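Local structure of manganese-containing superoxide dismutase (Candida albicans, 3QVN) at residues A110-V115 against A146-T151; K125-Q130 against V183-F188; Q130-A135 against D170-A175. The protein catalyses the disproportionation of superoxide to hydrogen peroxide and dioxygen at a manganese ion, and so probably protects the cell from radicals. All coordinates share one frame; numbering follows the deposited sequence.

Interaction 1 (A110-V115 against A146-T151); sequences AQYGSV and ALDVVT
Gln111, in the last turn of helix 103-111, turns its amide to the backbone of Leu147 in strand 146-153. From CB the side chain sets out with CG beside the backbone N and anti to the carbonyl carbon (chi1 -65°); beyond CG the chain is extended, a course that carries CD to 3.6 Å from Leu147 N. There the amide divides its work. OE1 accepts the N-H of Leu147 at an OE1 to N distance of 2.8 Å, with an N-H...O angle of 157°, and also lies close to CA and CB of Ala146. NE2 donates to Leu147 O, 2.9 Å away from NE2, along a more bent path of 141°, the oxygen lying out of the Gln111 amide plane. One side chain thus reads the N-H and C=O of a single residue, much as a neighbouring strand would, on an outer strand of the three-stranded antiparallel sheet in the C-terminal alpha/beta domain of iron/manganese superoxide dismutases. The same amide has further partners: Gln107 NE2 donates to OE1, and NE2 reaches Asn143 O of the second subunit, whose Asn143 ND2 also bonds Leu147 O. Tyr112, where the helix has already ended, lays the edge of its ring against Leu147, CE2 standing 4.1 Å from Leu147 CB. Its hydroxyl reaches Asp148, with OH 3.4 Å from Asp148 CA. A water in the plane of the ring, 2.8 Å from Tyr112 OH, donates to Asp148 OD1 at 3.1 Å from the water oxygen, bridging the hydroxyl and the carboxylate.

Interaction 2 (K125-Q130 against V183-F188); sequences KLAGIQ and VKLDYF
Leu126 presses its CB onto the face of the Phe188 ring, where helix 115-128 meets helix 184-190 within the C-terminal alpha/beta domain of the iron/manganese superoxide dismutase fold. The CH-pi contact is almost perfectly centred: CB of Leu126 stands 3.6 Å from the centroid of the Phe188 ring, only 3° off its normal. With CG swung away from the carbonyl carbon (chi1 -66°), the ring of Phe188 points at Leu126. On the opposite face, nearer the rim, sits the carbonyl O of Lys184, one helical turn back, so the ring is held between its own backbone and the neighbouring helix. The leucine branches extend the contact beyond CB, with Leu126 CD1 3.7 Å from Phe188 CD1 and CD2 approaching CE1. At the other end of the ring, Phe188 CE2 comes to 3.6 Å from Leu126 C, close to the peptide leading into Ala127. Ala127 carries the packing to the partly exposed margin: its CB lies 3.8 Å from Leu185 CD2 and, more loosely, near CE2 of Phe188. Leu126 also packs on Ala171, the residue after the metal ligand Asp170. No direct hydrogen bond links the two segments. Their polar connection runs through a water, which donates to Leu126 O at 2.7 Å and to Ile129 O, and accepts from Lys184 NZ, 2.8 Å from the water oxygen, at the end of an extended lysine chain.

Interaction 3 (Q130-A135 against D170-A175); sequences QGSGWA and DAWEHA. With MN (manganese (II) ion), chain B.
Trp134 and Asp170 form an antiparallel, non-hydrogen-bonded bridge between strands 133-140 and 163-170, their CA atoms 5.0 Å apart, and just beyond it Ala171 N donates a weak bond to Gly133 O. Both side chains of the bridge rise from the same face of the sheet. The Trp134 indole lies over Asp170, with Asp170 CA 3.9 Å from the centroid of its six-membered ring. Farther out, the carboxylate stacks on the indole, the two planes 21° apart, and OD2 of Asp170 comes to 3.5 Å from Trp134 CZ2. The two carboxylate oxygens have separate tasks. OD2 binds manganese at 2.1 Å; OD1 is met on its anti side, from a position tilted 27° out of the carboxylate plane, by Trp172 N at an N to OD1 distance of 2.9 Å, closing an Asx turn. Together with the metal bond, these contacts probably restrict rotation of the carboxylate. The Trp172 indole reaches back to segment 130-135, where CB of Ser132 sits over its five-membered ring, 3.5 Å from the centroid. The two tryptophans meet obliquely, their five-membered rings inclined at 59°. Trp134 NE1 has a weak bond to Gln155 OE1 and Trp172 NE1 one to Asn154 O, while Ser132 OG bonds its counterpart, Ser132 of the third subunit. His174 places NE2 1.9 Å from manganese, and Trp172 CB lies over one face of its ring. With His32 and His80 from the long N-terminal helices and a bound water, Asp170 and His174 complete the five-ligand, three-histidine, one-aspartate site of iron/manganese superoxide dismutases.

Interactions 2 and 3 are close neighbours, their centres 8 Å apart and Gln130 common to both. In sequence, both segments of interaction 3 fall between the outer ends of those of interaction 2. Leu126 CD2 packs on Ala135 CB at 3.4 Å, and Tyr187 OH, 3.3 Å from Asp170 O, probably bonds the carbonyl of a metal ligand. Interaction 2 thus lies next to the metal-ligand segment, the Leu126 side chain about 7 Å from that of Asp170 and about 11 Å from manganese. Interaction 1 lies farther away, its centre 21 Å from that of interaction 3, yet strands 146-153 and 133-140 are sheet neighbours, and Thr151 CG2 meets Ile129 CG1 of interaction 2 at 3.5 Å.

Interaction 1 (A110-V115 against A146-T151)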
# COMPACT_ATOMS: atom_id res chain seq x y z
N ALA A 110 -11.44 29.21 13.12
CA ALA A 110 -11.81 28.45 14.31
C ALA A 110 -10.85 27.28 14.54
O ALA A 110 -10.41 27.04 15.66
CB ALA A 110 -13.24 27.95 14.20
N GLN A 111 -10.54 26.56 13.47
CA GLN A 111 -9.70 25.37 13.56
C GLN A 111 -8.21 25.68 13.43
O GLN A 111 -7.38 25.06 14.09
CB GLN A 111 -10.09 24.34 12.50
CG GLN A 111 -11.49 23.76 12.68
CD GLN A 111 -11.70 22.50 11.87
OE1 GLN A 111 -12.73 22.32 11.23
NE2 GLN A 111 -10.72 21.60 11.91
N TYR A 112 -7.88 26.66 12.59
CA TYR A 112 -6.48 26.96 12.29
C TYR A 112 -6.07 28.37 12.71
O TYR A 112 -4.88 28.70 12.69
CB TYR A 112 -6.19 26.74 10.81
CG TYR A 112 -6.52 25.34 10.34
CD1 TYR A 112 -5.64 24.30 10.55
CD2 TYR A 112 -7.73 25.06 9.71
CE1 TYR A 112 -5.93 23.01 10.14
CE2 TYR A 112 -8.03 23.79 9.29
CZ TYR A 112 -7.13 22.76 9.50
OH TYR A 112 -7.43 21.48 9.09
N GLY A 113 -7.05 29.19 13.07
CA GLY A 113 -6.77 30.55 13.52
C GLY A 113 -6.61 31.54 12.39
O GLY A 113 -7.01 32.70 12.51
N SER A 114 -6.03 31.10 11.28
CA SER A 114 -5.84 31.95 10.11
C SER A 114 -5.58 31.12 8.86
O SER A 114 -5.04 30.02 8.94
CB SER A 114 -4.69 32.93 10.34
OG SER A 114 -3.47 32.24 10.55
N VAL A 115 -5.96 31.66 7.71
CA VAL A 115 -5.69 31.00 6.43
C VAL A 115 -4.19 30.83 6.26
O VAL A 115 -3.72 29.86 5.67
CB VAL A 115 -6.26 31.80 5.24
CG1 VAL A 115 -5.98 31.07 3.93
CG2 VAL A 115 -7.75 32.04 5.42
N ALA A 146 -16.09 19.42 9.77
CA ALA A 146 -14.76 19.85 10.20
C ALA A 146 -13.76 19.76 9.05
O ALA A 146 -13.79 18.82 8.26
CB ALA A 146 -14.28 19.02 11.38
N LEU A 147 -12.88 20.75 8.96
CA LEU A 147 -11.85 20.78 7.93
C LEU A 147 -10.63 19.98 8.36
O LEU A 147 -10.31 19.90 9.54
CB LEU A 147 -11.44 22.23 7.63
CG LEU A 147 -12.52 23.14 7.04
CD1 LEU A 147 -12.02 24.57 6.95
CD2 LEU A 147 -12.97 22.63 5.68
N ASP A 148 -9.94 19.40 7.38
CA ASP A 148 -8.70 18.68 7.63
C ASP A 148 -7.82 18.68 6.39
O ASP A 148 -8.31 18.84 5.27
CB ASP A 148 -9.00 17.24 8.07
CG ASP A 148 -7.76 16.51 8.58
OD1 ASP A 148 -6.85 17.18 9.11
OD2 ASP A 148 -7.71 15.27 8.45
N VAL A 149 -6.52 18.52 6.59
CA VAL A 149 -5.58 18.47 5.48
C VAL A 149 -5.07 17.05 5.27
O VAL A 149 -4.36 16.50 6.12
CB VAL A 149 -4.38 19.41 5.71
CG1 VAL A 149 -3.37 19.26 4.58
CG2 VAL A 149 -4.85 20.85 5.83
N VAL A 150 -5.44 16.45 4.14
CA VAL A 150 -5.12 15.05 3.88
C VAL A 150 -4.26 14.87 2.63
O VAL A 150 -4.33 15.66 1.69
CB VAL A 150 -6.40 14.19 3.76
CG1 VAL A 150 -7.25 14.66 2.59
CG2 VAL A 150 -6.05 12.72 3.62
N THR A 151 -3.45 13.82 2.63
CA THR A 151 -2.53 13.54 1.54
C THR A 151 -2.79 12.16 0.93
O THR A 151 -2.74 11.15 1.62
CB THR A 151 -1.08 13.58 2.03
OG1 THR A 151 -0.67 14.95 2.18
CG2 THR A 151 -0.16 12.89 1.04
O HOH W 1 -5.37 19.83 9.89

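Interaction 2 (K125-Q130 against V183-F188)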
# COMPACT_ATOMS: atom_id res chain seq x y z
N LYS A 125 2.61 19.19 4.60
CA LYS A 125 2.09 17.92 4.12
C LYS A 125 2.60 17.63 2.71
O LYS A 125 3.07 16.53 2.42
CB LYS A 125 0.56 17.93 4.13
CG LYS A 125 -0.07 18.04 5.51
CD LYS A 125 0.04 16.75 6.30
CE LYS A 125 -0.66 16.85 7.64
NZ LYS A 125 -0.53 15.59 8.43
N LEU A 126 2.49 18.63 1.83
CA LEU A 126 2.94 18.49 0.45
C LEU A 126 4.42 18.14 0.37
O LEU A 126 4.81 17.28 -0.42
CB LEU A 126 2.66 19.78 -0.33
CG LEU A 126 1.25 19.96 -0.89
CD1 LEU A 126 0.98 21.41 -1.24
CD2 LEU A 126 1.04 19.06 -2.09
N ALA A 127 5.23 18.81 1.18
CA ALA A 127 6.66 18.53 1.22
C ALA A 127 6.92 17.15 1.80
O ALA A 127 7.97 16.55 1.56
CB ALA A 127 7.38 19.60 2.03
N GLY A 128 5.95 16.64 2.56
CA GLY A 128 6.08 15.35 3.20
C GLY A 128 5.85 14.19 2.25
O GLY A 128 6.42 13.11 2.43
N ILE A 129 5.03 14.42 1.23
CA ILE A 129 4.69 13.38 0.27
C ILE A 129 5.94 12.74 -0.34
O ILE A 129 6.78 13.43 -0.92
CB ILE A 129 3.80 13.91 -0.87
CG1 ILE A 129 2.55 14.58 -0.31
CG2 ILE A 129 3.44 12.78 -1.83
CD1 ILE A 129 1.57 15.02 -1.37
N GLN A 130 6.05 11.43 -0.20
CA GLN A 130 7.13 10.67 -0.81
C GLN A 130 6.63 10.05 -2.11
O GLN A 130 5.70 9.24 -2.09
CB GLN A 130 7.65 9.60 0.14
CG GLN A 130 8.26 10.14 1.43
CD GLN A 130 8.58 9.05 2.44
OE1 GLN A 130 8.09 7.92 2.33
NE2 GLN A 130 9.40 9.38 3.43
N VAL A 183 13.33 21.96 -6.54
CA VAL A 183 12.82 22.85 -5.49
C VAL A 183 11.30 22.88 -5.46
O VAL A 183 10.68 23.89 -5.81
CB VAL A 183 13.36 24.28 -5.66
CG1 VAL A 183 13.12 25.09 -4.40
CG2 VAL A 183 14.84 24.25 -6.00
N LYS A 184 10.69 21.78 -5.03
CA LYS A 184 9.24 21.70 -4.90
C LYS A 184 8.74 22.65 -3.82
O LYS A 184 7.58 23.07 -3.83
CB LYS A 184 8.81 20.27 -4.60
CG LYS A 184 9.55 19.63 -3.43
CD LYS A 184 9.16 18.17 -3.27
CE LYS A 184 9.95 17.52 -2.15
NZ LYS A 184 9.65 16.07 -2.03
N LEU A 185 9.62 22.99 -2.88
CA LEU A 185 9.29 23.91 -1.80
C LEU A 185 8.85 25.27 -2.33
O LEU A 185 7.96 25.91 -1.76
CB LEU A 185 10.47 24.07 -0.85
CG LEU A 185 10.97 22.80 -0.16
CD1 LEU A 185 12.24 23.08 0.64
CD2 LEU A 185 9.89 22.20 0.73
N ASP A 186 9.47 25.72 -3.42
CA ASP A 186 9.10 26.99 -4.03
C ASP A 186 7.75 26.90 -4.73
O ASP A 186 6.94 27.82 -4.65
CB ASP A 186 10.17 27.45 -5.03
CG ASP A 186 11.40 28.02 -4.35
OD1 ASP A 186 11.29 28.50 -3.20
OD2 ASP A 186 12.49 28.01 -4.98
N TYR A 187 7.52 25.78 -5.41
CA TYR A 187 6.26 25.56 -6.11
C TYR A 187 5.08 25.54 -5.14
O TYR A 187 4.04 26.14 -5.40
CB TYR A 187 6.32 24.26 -6.91
CG TYR A 187 4.97 23.74 -7.33
CD1 TYR A 187 4.23 24.39 -8.30
CD2 TYR A 187 4.44 22.59 -6.75
CE1 TYR A 187 2.99 23.91 -8.69
CE2 TYR A 187 3.20 22.11 -7.13
CZ TYR A 187 2.48 22.77 -8.10
OH TYR A 187 1.25 22.29 -8.48
N PHE A 188 5.25 24.84 -4.02
CA PHE A 188 4.19 24.72 -3.03
C PHE A 188 3.77 26.08 -2.49
O PHE A 188 2.58 26.34 -2.32
CB PHE A 188 4.62 23.79 -1.89
CG PHE A 188 4.83 22.37 -2.32
CD1 PHE A 188 4.04 21.81 -3.31
CD2 PHE A 188 5.80 21.58 -1.72
CE1 PHE A 188 4.23 20.50 -3.71
CE2 PHE A 188 5.99 20.27 -2.11
CZ PHE A 188 5.21 19.73 -3.11
O HOH W 2 6.90 16.13 -1.63

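Interaction 3 (Q130-A135 against D170-A175)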
# COMPACT_ATOMS: atom_id res chain seq x y z
N GLN A 130 6.05 11.43 -0.20
CA GLN A 130 7.13 10.67 -0.81
C GLN A 130 6.63 10.05 -2.11
O GLN A 130 5.70 9.24 -2.09
CB GLN A 130 7.65 9.60 0.14
CG GLN A 130 8.26 10.14 1.43
CD GLN A 130 8.58 9.05 2.44
OE1 GLN A 130 8.09 7.92 2.33
NE2 GLN A 130 9.40 9.38 3.43
N GLY A 131 7.23 10.44 -3.23
CA GLY A 131 6.77 10.00 -4.53
C GLY A 131 5.68 10.90 -5.07
O GLY A 131 5.56 12.06 -4.68
N SER A 132 4.87 10.36 -5.98
CA SER A 132 3.75 11.11 -6.54
C SER A 132 2.56 11.10 -5.59
O SER A 132 2.34 10.13 -4.86
CB SER A 132 3.34 10.52 -7.89
OG SER A 132 4.44 10.44 -8.78
N GLY A 133 1.79 12.19 -5.59
CA GLY A 133 0.63 12.29 -4.73
C GLY A 133 -0.06 13.63 -4.79
O GLY A 133 0.31 14.51 -5.57
N TRP A 134 -1.09 13.79 -3.96
CA TRP A 134 -1.85 15.03 -3.88
C TRP A 134 -2.02 15.47 -2.44
O TRP A 134 -1.83 14.67 -1.51
CB TRP A 134 -3.23 14.85 -4.50
CG TRP A 134 -3.23 14.65 -5.98
CD1 TRP A 134 -2.86 13.53 -6.66
CD2 TRP A 134 -3.64 15.60 -6.97
NE1 TRP A 134 -3.00 13.72 -8.01
CE2 TRP A 134 -3.48 14.98 -8.23
CE3 TRP A 134 -4.13 16.91 -6.92
CZ2 TRP A 134 -3.79 15.63 -9.42
CZ3 TRP A 134 -4.44 17.55 -8.10
CH2 TRP A 134 -4.27 16.91 -9.34
N ALA A 135 -2.39 16.73 -2.25
CA ALA A 135 -2.81 17.21 -0.94
C ALA A 135 -4.20 17.82 -1.07
O ALA A 135 -4.55 18.39 -2.10
CB ALA A 135 -1.83 18.23 -0.39
N ASP A 170 -1.71 19.56 -6.72
CA ASP A 170 -0.94 18.52 -7.37
C ASP A 170 0.49 18.48 -6.85
O ASP A 170 1.16 19.52 -6.78
CB ASP A 170 -0.94 18.75 -8.88
CG ASP A 170 -0.62 17.50 -9.66
OD1 ASP A 170 0.10 16.63 -9.14
OD2 ASP A 170 -1.10 17.40 -10.81
N ALA A 171 0.96 17.29 -6.49
CA ALA A 171 2.32 17.15 -5.97
C ALA A 171 3.21 16.32 -6.90
O ALA A 171 4.39 16.10 -6.60
CB ALA A 171 2.30 16.55 -4.57
N TRP A 172 2.65 15.88 -8.02
CA TRP A 172 3.43 15.20 -9.04
C TRP A 172 4.51 16.13 -9.59
O TRP A 172 4.28 17.34 -9.71
CB TRP A 172 2.53 14.73 -10.18
CG TRP A 172 1.70 13.53 -9.85
CD1 TRP A 172 0.76 13.44 -8.86
CD2 TRP A 172 1.71 12.27 -10.51
NE1 TRP A 172 0.19 12.19 -8.87
CE2 TRP A 172 0.75 11.45 -9.87
CE3 TRP A 172 2.43 11.74 -11.58
CZ2 TRP A 172 0.51 10.14 -10.26
CZ3 TRP A 172 2.19 10.44 -11.98
CH2 TRP A 172 1.23 9.65 -11.32
N GLU A 173 5.67 15.58 -9.92
CA GLU A 173 6.77 16.38 -10.43
C GLU A 173 6.42 17.11 -11.73
O GLU A 173 6.83 18.25 -11.94
CB GLU A 173 8.03 15.53 -10.61
CG GLU A 173 8.75 15.24 -9.31
CD GLU A 173 9.80 14.15 -9.44
OE1 GLU A 173 9.73 13.37 -10.42
OE2 GLU A 173 10.68 14.06 -8.56
N HIS A 174 5.58 16.46 -12.53
CA HIS A 174 5.16 16.97 -13.82
C HIS A 174 4.46 18.30 -13.63
O HIS A 174 4.50 19.16 -14.51
CB HIS A 174 4.25 15.96 -14.54
CG HIS A 174 2.86 15.87 -14.00
ND1 HIS A 174 2.13 14.70 -14.02
CD2 HIS A 174 2.05 16.80 -13.45
CE1 HIS A 174 0.94 14.91 -13.50
NE2 HIS A 174 0.86 16.18 -13.14
N ALA A 175 3.81 18.47 -12.50
CA ALA A 175 3.13 19.71 -12.18
C ALA A 175 4.06 20.92 -12.05
O ALA A 175 3.70 22.02 -12.42
CB ALA A 175 2.30 19.53 -10.91
MN MN B . -0.91 16.20 -12.53
O HOH W 3 -0.89 14.41 -11.03